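Local coordinates for aminotransferase TlmJ (PDB 5UID), which is probably a pyridoxal 5'-phosphate-dependent transaminase of the DegT/DnrJ/EryC1 family, taking part in natural-product biosynthesis in Streptoalloteichus hindustanus, at residues 9-14 and 359-364; 268-273 and 298-303. All coordinates share one frame; numbering follows the deposited sequence.

Contact 1. Residues 9-14 and 359-364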
loop_
_atom_site.group_PDB
_atom_site.type_symbol
_atom_site.label_atom_id
_atom_site.label_comp_id
_atom_site.label_asym_id
_atom_site.label_seq_id
_atom_site.Cartn_x
_atom_site.Cartn_y
_atom_site.Cartn_z
ATOM N N VAL A 9 7.924 -4.476 -22.790
ATOM C CA VAL A 9 6.505 -4.664 -23.081
ATOM C C VAL A 9 5.673 -3.558 -22.449
ATOM O O VAL A 9 4.729 -3.046 -23.061
ATOM C CB VAL A 9 6.042 -6.055 -22.607
ATOM C CG1 VAL A 9 4.568 -6.264 -22.926
ATOM C CG2 VAL A 9 6.874 -7.133 -23.249
ATOM N N PHE A 10 5.998 -3.183 -21.214
ATOM C CA PHE A 10 5.333 -2.102 -20.504
ATOM C C PHE A 10 6.362 -1.039 -20.150
ATOM O O PHE A 10 7.501 -1.362 -19.803
ATOM C CB PHE A 10 4.652 -2.605 -19.225
ATOM C CG PHE A 10 3.936 -3.913 -19.391
ATOM C CD1 PHE A 10 2.728 -3.975 -20.062
ATOM C CD2 PHE A 10 4.467 -5.082 -18.869
ATOM C CE1 PHE A 10 2.066 -5.174 -20.215
ATOM C CE2 PHE A 10 3.807 -6.289 -19.017
ATOM C CZ PHE A 10 2.605 -6.334 -19.691
ATOM N N GLN A 11 5.960 0.226 -20.241
ATOM C CA GLN A 11 6.850 1.308 -19.845
ATOM C C GLN A 11 6.057 2.586 -19.601
ATOM O O GLN A 11 5.272 3.003 -20.459
ATOM C CB GLN A 11 7.926 1.545 -20.905
ATOM C CG GLN A 11 8.973 2.557 -20.487
ATOM C CD GLN A 11 10.162 2.579 -21.421
ATOM O OE1 GLN A 11 10.536 1.553 -21.991
ATOM N NE2 GLN A 11 10.762 3.750 -21.586
ATOM N N PRO A 12 6.225 3.223 -18.447
ATOM C CA PRO A 12 5.551 4.501 -18.197
ATOM C C PRO A 12 6.346 5.675 -18.750
ATOM O O PRO A 12 7.533 5.570 -19.067
ATOM C CB PRO A 12 5.482 4.559 -16.667
ATOM C CG PRO A 12 6.701 3.819 -16.226
ATOM C CD PRO A 12 6.952 2.736 -17.258
ATOM N N THR A 13 5.662 6.814 -18.864
ATOM C CA THR A 13 6.283 8.065 -19.304
ATOM C C THR A 13 5.955 9.150 -18.283
ATOM O O THR A 13 4.862 9.723 -18.304
ATOM C CB THR A 13 5.821 8.472 -20.704
ATOM O OG1 THR A 13 4.387 8.506 -20.758
ATOM C CG2 THR A 13 6.349 7.500 -21.749
ATOM N N LEU A 14 6.898 9.419 -17.386
ATOM C CA LEU A 14 6.789 10.501 -16.417
ATOM C C LEU A 14 7.999 11.413 -16.572
ATOM O O LEU A 14 9.133 10.933 -16.668
ATOM C CB LEU A 14 6.701 9.963 -14.984
ATOM C CG LEU A 14 5.351 9.387 -14.526
ATOM C CD1 LEU A 14 5.034 8.046 -15.178
ATOM C CD2 LEU A 14 5.309 9.263 -13.009
ATOM N N PRO A 359 5.510 -5.546 -27.310
ATOM C CA PRO A 359 5.661 -4.227 -26.680
ATOM C C PRO A 359 4.617 -3.234 -27.171
ATOM O O PRO A 359 4.415 -3.055 -28.374
ATOM C CB PRO A 359 7.074 -3.804 -27.094
ATOM C CG PRO A 359 7.800 -5.088 -27.291
ATOM C CD PRO A 359 6.787 -6.043 -27.856
ATOM N N LEU A 360 3.944 -2.583 -26.222
ATOM C CA LEU A 360 2.925 -1.587 -26.552
ATOM C C LEU A 360 2.868 -0.581 -25.407
ATOM O O LEU A 360 2.317 -0.881 -24.344
ATOM C CB LEU A 360 1.573 -2.242 -26.788
ATOM C CG LEU A 360 0.420 -1.283 -27.094
ATOM C CD1 LEU A 360 0.708 -0.484 -28.355
ATOM C CD2 LEU A 360 -0.893 -2.043 -27.218
ATOM N N HIS A 361 3.434 0.603 -25.633
ATOM C CA HIS A 361 3.390 1.696 -24.670
ATOM C C HIS A 361 3.802 2.972 -25.388
ATOM O O HIS A 361 4.427 2.930 -26.451
ATOM C CB HIS A 361 4.294 1.431 -23.460
ATOM C CG HIS A 361 5.711 1.112 -23.822
ATOM N ND1 HIS A 361 6.635 2.085 -24.140
ATOM C CD2 HIS A 361 6.362 -0.071 -23.922
ATOM C CE1 HIS A 361 7.795 1.514 -24.415
ATOM N NE2 HIS A 361 7.655 0.207 -24.294
ATOM N N GLN A 362 3.443 4.111 -24.791
ATOM C CA GLN A 362 3.670 5.391 -25.453
ATOM C C GLN A 362 5.127 5.832 -25.431
ATOM O O GLN A 362 5.433 6.895 -25.981
ATOM C CB GLN A 362 2.790 6.483 -24.834
ATOM C CG GLN A 362 3.113 6.831 -23.391
ATOM C CD GLN A 362 2.448 5.894 -22.404
ATOM O OE1 GLN A 362 1.816 4.909 -22.792
ATOM N NE2 GLN A 362 2.577 6.201 -21.120
ATOM N N ALA A 363 6.029 5.060 -24.826
ATOM C CA ALA A 363 7.452 5.367 -24.890
ATOM C C ALA A 363 8.138 4.735 -26.093
ATOM O O ALA A 363 9.313 5.026 -26.338
ATOM C CB ALA A 363 8.159 4.913 -23.607
ATOM N N LEU A 364 7.442 3.882 -26.838
ATOM C CA LEU A 364 8.024 3.271 -28.024
ATOM C C LEU A 364 8.228 4.318 -29.113
ATOM O O LEU A 364 7.305 5.064 -29.450
ATOM C CB LEU A 364 7.120 2.152 -28.540
ATOM C CG LEU A 364 6.945 0.917 -27.660
ATOM C CD1 LEU A 364 5.845 0.023 -28.206
ATOM C CD2 LEU A 364 8.259 0.159 -27.562
HETATM O O HOH W 1 2.632 3.680 -19.722
HETATM O O HOH W 2 10.625 -0.290 -24.304
#
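Gln11 sets its CB squarely over one face of the His361 imidazole, 3.4 Å from the ring centroid, and this CH-pi contact is the tight part. The ring is swung up to it because His361 CG stands between its backbone N and carbonyl carbon (chi1 54°). Leu364 covers the opposite face, its CG offset toward the rim, so the imidazole is sandwiched between aliphatic groups. In the ring plane, Val9 O lies 3.5 Å from His361 CD2, while ND1 receives a weak hydrogen bond from Ala363 N. Val9 O has a second task: it accepts from Leu360 N at 3.3 Å, almost straight at the hydrogen (174°). Next to that bond Val9 CA and Pro359 CA come within 3.7 Å.

His361 to Leu364 form a type I beta turn, closed by Leu364 N to His361 O, in the loop that leads from strand 355-358 into helix 366-383. The partner segment runs into helix 16-28, so the contact ties the start of the chain to its C-terminal part. Gly29 of the second subunit packs on Gln11 and Pro12.

Toward Thr13 the chains draw apart and a water bridges them. Gln362, bent at chi2, brings NE2 to Thr13 OG1 at 3.0 Å with the hydroxyl oxygen almost in the amide plane; the same NE2 donates to that water, 2.9 Å away, which also binds Gln11 O. Gln362 OE1 is taken by Arg269 NE. From its place over the ring face, the extended Gln11 chain carries its amide out past CE1, the planes 28° apart: NE2 rests 3.5 Å from Ala363 CB, and OE1 shares a second water with His361 NE2. Asn8 meets both atoms too, ND2 hydrogen-bonded to Gln11 OE1 and O weakly to His361 NE2.

Contact 2. Residues 268-273 and 298-303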
loop_
_atom_site.group_PDB
_atom_site.type_symbol
_atom_site.label_atom_id
_atom_site.label_comp_id
_atom_site.label_asym_id
_atom_site.label_seq_id
_atom_site.Cartn_x
_atom_site.Cartn_y
_atom_site.Cartn_z
ATOM N N ARG A 268 -1.265 7.676 -28.944
ATOM C CA ARG A 268 0.020 7.139 -29.378
ATOM C C ARG A 268 -0.001 5.616 -29.389
ATOM O O ARG A 268 0.486 4.990 -30.337
ATOM C CB ARG A 268 1.137 7.665 -28.476
ATOM C CG ARG A 268 2.502 7.060 -28.756
ATOM C CD ARG A 268 2.905 7.245 -30.209
ATOM N NE ARG A 268 4.197 6.627 -30.490
ATOM C CZ ARG A 268 4.705 6.484 -31.708
ATOM N NH1 ARG A 268 4.028 6.912 -32.766
ATOM N NH2 ARG A 268 5.889 5.907 -31.872
ATOM N N ARG A 269 -0.570 5.003 -28.347
ATOM C CA ARG A 269 -0.685 3.549 -28.323
ATOM C C ARG A 269 -1.577 3.039 -29.447
ATOM O O ARG A 269 -1.328 1.958 -29.994
ATOM C CB ARG A 269 -1.223 3.087 -26.968
ATOM C CG ARG A 269 -0.257 3.286 -25.809
ATOM C CD ARG A 269 -0.972 3.155 -24.472
ATOM N NE ARG A 269 -0.034 3.086 -23.357
ATOM C CZ ARG A 269 0.338 1.955 -22.765
ATOM N NH1 ARG A 269 1.203 1.989 -21.763
ATOM N NH2 ARG A 269 -0.154 0.791 -23.173
ATOM N N ARG A 270 -2.615 3.799 -29.808
ATOM C CA ARG A 270 -3.509 3.361 -30.875
ATOM C C ARG A 270 -2.805 3.373 -32.226
ATOM O O ARG A 270 -2.956 2.434 -33.017
ATOM C CB ARG A 270 -4.759 4.241 -30.914
ATOM C CG ARG A 270 -5.712 3.901 -32.054
ATOM C CD ARG A 270 -6.961 4.768 -32.024
ATOM N NE ARG A 270 -7.881 4.431 -33.109
ATOM C CZ ARG A 270 -9.062 5.010 -33.297
ATOM N NH1 ARG A 270 -9.478 5.961 -32.470
ATOM N NH2 ARG A 270 -9.831 4.637 -34.312
ATOM N N GLU A 271 -2.028 4.422 -32.510
ATOM C CA GLU A 271 -1.339 4.478 -33.793
ATOM C C GLU A 271 -0.229 3.436 -33.875
ATOM O O GLU A 271 0.112 2.983 -34.974
ATOM C CB GLU A 271 -0.793 5.886 -34.047
ATOM C CG GLU A 271 0.474 6.242 -33.288
ATOM C CD GLU A 271 0.923 7.674 -33.539
ATOM O OE1 GLU A 271 0.112 8.601 -33.325
ATOM O OE2 GLU A 271 2.084 7.873 -33.958
ATOM N N ILE A 272 0.332 3.029 -32.734
ATOM C CA ILE A 272 1.287 1.925 -32.737
ATOM C C ILE A 272 0.587 0.627 -33.117
ATOM O O ILE A 272 1.040 -0.105 -34.006
ATOM C CB ILE A 272 1.985 1.803 -31.370
ATOM C CG1 ILE A 272 2.900 3.003 -31.118
ATOM C CG2 ILE A 272 2.771 0.502 -31.291
ATOM C CD1 ILE A 272 3.491 3.026 -29.724
ATOM N N ALA A 273 -0.533 0.326 -32.454
ATOM C CA ALA A 273 -1.264 -0.902 -32.751
ATOM C C ALA A 273 -1.750 -0.930 -34.194
ATOM O O ALA A 273 -1.794 -2.001 -34.814
ATOM C CB ALA A 273 -2.439 -1.062 -31.788
ATOM N N SER A 298 -10.706 1.220 -26.960
ATOM C CA SER A 298 -9.708 0.514 -26.176
ATOM C C SER A 298 -8.707 1.495 -25.581
ATOM O O SER A 298 -8.493 2.591 -26.107
ATOM C CB SER A 298 -8.970 -0.523 -27.032
ATOM O OG SER A 298 -7.955 -1.178 -26.286
ATOM N N SER A 299 -8.105 1.088 -24.464
ATOM C CA SER A 299 -6.958 1.794 -23.913
ATOM C C SER A 299 -5.648 1.361 -24.559
ATOM O O SER A 299 -4.623 2.019 -24.347
ATOM C CB SER A 299 -6.884 1.573 -22.400
ATOM O OG SER A 299 -8.078 1.994 -21.763
ATOM N N TYR A 300 -5.668 0.276 -25.338
ATOM C CA TYR A 300 -4.486 -0.275 -26.002
ATOM C C TYR A 300 -3.383 -0.580 -24.987
ATOM O O TYR A 300 -2.275 -0.043 -25.038
ATOM C CB TYR A 300 -4.000 0.660 -27.115
ATOM C CG TYR A 300 -5.054 0.880 -28.176
ATOM C CD1 TYR A 300 -5.185 0.004 -29.244
ATOM C CD2 TYR A 300 -5.940 1.944 -28.091
ATOM C CE1 TYR A 300 -6.160 0.194 -30.209
ATOM C CE2 TYR A 300 -6.914 2.142 -29.047
ATOM C CZ TYR A 300 -7.021 1.265 -30.104
ATOM O OH TYR A 300 -7.993 1.462 -31.057
ATOM N N TYR A 301 -3.717 -1.469 -24.052
ATOM C CA TYR A 301 -2.787 -1.903 -23.016
ATOM C C TYR A 301 -1.948 -3.095 -23.459
ATOM O O TYR A 301 -0.745 -3.140 -23.181
ATOM C CB TYR A 301 -3.555 -2.242 -21.734
ATOM C CG TYR A 301 -2.666 -2.609 -20.568
ATOM C CD1 TYR A 301 -1.634 -1.770 -20.169
ATOM C CD2 TYR A 301 -2.864 -3.790 -19.860
ATOM C CE1 TYR A 301 -0.816 -2.098 -19.104
ATOM C CE2 TYR A 301 -2.054 -4.124 -18.789
ATOM C CZ TYR A 301 -1.030 -3.275 -18.418
ATOM O OH TYR A 301 -0.216 -3.604 -17.357
ATOM N N PHE A 302 -2.559 -4.065 -24.138
ATOM C CA PHE A 302 -1.859 -5.195 -24.728
ATOM C C PHE A 302 -2.011 -5.163 -26.242
ATOM O O PHE A 302 -3.056 -4.768 -26.770
ATOM C CB PHE A 302 -2.405 -6.546 -24.231
ATOM C CG PHE A 302 -2.212 -6.793 -22.766
ATOM C CD1 PHE A 302 -1.073 -6.358 -22.112
ATOM C CD2 PHE A 302 -3.173 -7.483 -22.044
ATOM C CE1 PHE A 302 -0.902 -6.601 -20.762
ATOM C CE2 PHE A 302 -3.009 -7.724 -20.693
ATOM C CZ PHE A 302 -1.871 -7.283 -20.052
ATOM N N TYR A 303 -0.965 -5.595 -26.939
ATOM C CA TYR A 303 -1.082 -6.002 -28.337
ATOM C C TYR A 303 -0.692 -7.475 -28.391
ATOM O O TYR A 303 0.496 -7.811 -28.448
ATOM C CB TYR A 303 -0.218 -5.156 -29.265
ATOM C CG TYR A 303 -0.556 -5.398 -30.717
ATOM C CD1 TYR A 303 -1.548 -4.660 -31.351
ATOM C CD2 TYR A 303 0.091 -6.388 -31.448
ATOM C CE1 TYR A 303 -1.872 -4.886 -32.674
ATOM C CE2 TYR A 303 -0.228 -6.622 -32.771
ATOM C CZ TYR A 303 -1.211 -5.867 -33.378
ATOM O OH TYR A 303 -1.531 -6.092 -34.697
HETATM O O HOH W 3 1.092 -1.432 -21.967
#
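Helix 249-280, the long helix whose first turns carry several residues of the pyridoxal phosphate pocket, here takes up the loop between strands 296-297 and 303-306, with Tyr300 laid flat on its surface. Arg270 CA stands over the middle of the Tyr300 ring, 3.8 Å from the centroid and 5° off the normal, a CH-pi contact. From there the Arg270 chain, its CG anti to the backbone N (chi1 177°), runs extended across the same face: CB lies 3.5 Å from Tyr300 CE2, and CG continues past CZ to the hydroxyl. Its NE goes on to a salt bridge with Glu274. Ser298 CB covers the opposite face of the ring. With an alanine here instead of Tyr300, the aliphatic part of Arg270 would probably lose the face it lies against and a gap would open between helix and loop.

About one turn on from Arg270, Ala273 CB lies 3.9 Å from Tyr300 CD1 and 3.7 Å from Tyr303 CD1, touching both aromatic side chains. The Tyr303 hydroxyl is hydrogen-bonded to Asp277 OD1, one turn further along.

The polar grip comes from Arg269, buried at the other end of the contact. NH2 donates to Tyr300 O at 2.9 Å, with the oxygen close to the guanidinium plane and the hydrogen bond bent to 155° at the hydrogen. NH2 also donates to a water, 2.8 Å away, that in turn donates to Tyr301 O, while NE is hydrogen-bonded to Gln362 OE1. Two successive loop carbonyls are thus tied to one buried guanidinium, directly and through water. Just upstream, Tyr300 N donates to Ser298 OG, an ST turn that bends the loop immediately before the tyrosine that lies on the helix.

Contacts 1 and 2 lie about 10 Å apart, centre to centre, on the same side of the chain's centre. Along the sequence they are nested: 9-14 comes first, then 268-273 and 298-303, and 359-364 closes the loop. Helix 249-280 joins them, since Arg268 and Arg269 on it reach 359-364, while Arg269, Arg270 and Ala273 meet 298-303. Gln362 OE1 is 2.7 Å from Arg269 NE and Leu364 O is 2.9 Å from Arg268 NH2, both probable hydrogen bonds. Tyr303 also pairs by backbone with Leu358, just ahead of 359-364. The N-terminal lead-in and the loops 298-303 and 359-364 are therefore packed together around the later part of the helix whose first turns carry residues of the pyridoxal phosphate pocket.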